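Local coordinates for 1-deoxy-D-xylulose 5-phosphate reductoisomerase (Zymomonas mobilis, PDB 1R0K), which catalyses the NADPH-dependent rearrangement and reduction of 1-deoxy-D-xylulose 5-phosphate to 2-C-methyl-D-erythritol 4-phosphate, using a divalent metal ion, at residues B[22-25]-B[26-30]. Numbering follows the deposited sequence.
Sequences DLIE and RNLDR
Asp22 and Arg26, one helical turn apart, form an i to i+4 salt bridge where helix 15-25 of the NADPH-binding Rossmann domain gives way to the loop leading into strand 31-38. The region illustrates how the last carbonyls of a helix find donors once the regular pattern runs out. Arg26 comes side-on and gives one nitrogen to each carboxylate oxygen. Its NE meets Asp22 OD2 at 2.7 Å in an almost straight bond, in the guanidinium plane but from above the carboxylate plane, whereas NH2 reaches the syn lone pair of OD1 at 3.2 Å. The two planes lie 55° apart, so this is a skewed grip. The carboxylate gets there because chi1 of Asp22 (-179°) sets CG opposite the backbone N and beside the carbonyl carbon, bringing the oxygens within bonding distance of Arg26; OD2 also pairs with Arg267 at helix 267-275. Cutting the side chain back to an alanine here removes the carboxylate, and is likely to leave both arginines without their shared anion and Arg26 freer to swing.

The backbone N of Arg26 is held loosely, by weak bonds to the carbonyls of Asp22 and Leu23. Leu23 O has a stronger donor in Asn27 ND2, 2.8 Å away and in the carbonyl plane, while Asn27 N bonds to Ile24 O at 2.9 Å. The buried Ile24 packs on Val7 and Val33 of the parallel sheet; the Glu25 carboxylate has its salt bridge to Arg51. A water completes the series, donating to Glu25 O at 2.7 Å and accepting from Leu28 N at 3.0 Å.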
loop_
_atom_site.group_PDB
_atom_site.type_symbol
_atom_site.label_atom_id
_atom_site.label_comp_id
_atom_site.label_asym_id
_atom_site.label_seq_id
_atom_site.Cartn_x
_atom_site.Cartn_y
_atom_site.Cartn_z
ATOM N N ASP B 22 2.113 -18.978 -17.903
ATOM C CA ASP B 22 2.461 -17.823 -18.722
ATOM C C ASP B 22 3.730 -17.187 -18.153
ATOM O O ASP B 22 4.697 -16.952 -18.876
ATOM C CB ASP B 22 1.318 -16.799 -18.709
ATOM C CG ASP B 22 1.615 -15.576 -19.571
ATOM O OD1 ASP B 22 1.314 -15.604 -20.784
ATOM O OD2 ASP B 22 2.156 -14.585 -19.034
ATOM N N LEU B 23 3.735 -16.930 -16.849
ATOM C CA LEU B 23 4.891 -16.307 -16.214
ATOM C C LEU B 23 6.108 -17.221 -16.171
ATOM O O LEU B 23 7.237 -16.767 -16.347
ATOM C CB LEU B 23 4.537 -15.845 -14.791
ATOM C CG LEU B 23 3.406 -14.813 -14.699
ATOM C CD1 LEU B 23 3.313 -14.278 -13.268
ATOM C CD2 LEU B 23 3.676 -13.669 -15.666
ATOM N N ILE B 24 5.881 -18.511 -15.935
ATOM C CA ILE B 24 6.984 -19.468 -15.884
ATOM C C ILE B 24 7.673 -19.587 -17.247
ATOM O O ILE B 24 8.899 -19.564 -17.341
ATOM C CB ILE B 24 6.490 -20.875 -15.456
ATOM C CG1 ILE B 24 6.027 -20.840 -13.997
ATOM C CG2 ILE B 24 7.610 -21.903 -15.638
ATOM C CD1 ILE B 24 5.386 -22.126 -13.519
ATOM N N GLU B 25 6.878 -19.701 -18.302
ATOM C CA GLU B 25 7.432 -19.848 -19.639
ATOM C C GLU B 25 8.165 -18.625 -20.192
ATOM O O GLU B 25 8.941 -18.743 -21.144
ATOM C CB GLU B 25 6.336 -20.329 -20.584
ATOM C CG GLU B 25 5.978 -21.786 -20.310
ATOM C CD GLU B 25 4.916 -22.321 -21.237
ATOM O OE1 GLU B 25 3.716 -22.241 -20.887
ATOM O OE2 GLU B 25 5.289 -22.812 -22.323
ATOM N N ARG B 26 7.935 -17.463 -19.587
ATOM C CA ARG B 26 8.620 -16.233 -19.985
ATOM C C ARG B 26 9.937 -16.191 -19.216
ATOM O O ARG B 26 10.733 -15.265 -19.368
ATOM C CB ARG B 26 7.799 -14.998 -19.600
ATOM C CG ARG B 26 6.461 -14.883 -20.290
ATOM C CD ARG B 26 5.627 -13.753 -19.697
ATOM N NE ARG B 26 4.325 -13.675 -20.349
ATOM C CZ ARG B 26 4.128 -13.178 -21.564
ATOM N NH1 ARG B 26 5.150 -12.702 -22.261
ATOM N NH2 ARG B 26 2.913 -13.181 -22.091
ATOM N N ASN B 27 10.160 -17.205 -18.387
ATOM C CA ASN B 27 11.358 -17.257 -17.562
ATOM C C ASN B 27 11.888 -18.673 -17.369
ATOM O O ASN B 27 12.262 -19.059 -16.261
ATOM C CB ASN B 27 11.045 -16.638 -16.199
ATOM C CG ASN B 27 10.660 -15.176 -16.301
ATOM O OD1 ASN B 27 11.521 -14.311 -16.456
ATOM N ND2 ASN B 27 9.360 -14.892 -16.228
ATOM N N LEU B 28 11.930 -19.448 -18.444
ATOM C CA LEU B 28 12.413 -20.814 -18.352
ATOM C C LEU B 28 13.882 -20.881 -17.969
ATOM O O LEU B 28 14.386 -21.939 -17.598
ATOM C CB LEU B 28 12.162 -21.549 -19.671
ATOM C CG LEU B 28 10.676 -21.839 -19.899
ATOM C CD1 LEU B 28 10.468 -22.491 -21.264
ATOM C CD2 LEU B 28 10.169 -22.739 -18.775
ATOM N N ASP B 29 14.573 -19.750 -18.049
ATOM C CA ASP B 29 15.982 -19.724 -17.672
ATOM C C ASP B 29 16.083 -19.554 -16.157
ATOM O O ASP B 29 17.148 -19.745 -15.568
ATOM C CB ASP B 29 16.706 -18.571 -18.378
ATOM C CG ASP B 29 16.176 -17.209 -17.974
ATOM O OD1 ASP B 29 14.953 -16.980 -18.091
ATOM O OD2 ASP B 29 16.988 -16.363 -17.545
ATOM N N ARG B 30 14.961 -19.207 -15.532
ATOM C CA ARG B 30 14.909 -18.996 -14.084
ATOM C C ARG B 30 14.169 -20.121 -13.359
ATOM O O ARG B 30 14.408 -20.374 -12.177
ATOM C CB ARG B 30 14.213 -17.664 -13.776
ATOM C CG ARG B 30 15.031 -16.417 -14.106
ATOM C CD ARG B 30 14.155 -15.163 -14.147
ATOM N NE ARG B 30 13.290 -15.043 -12.975
ATOM C CZ ARG B 30 12.318 -14.140 -12.843
ATOM N NH1 ARG B 30 12.078 -13.263 -13.813
ATOM N NH2 ARG B 30 11.574 -14.120 -11.741
HETATM O O HOH W 1 11.647 -18.524 -21.304
#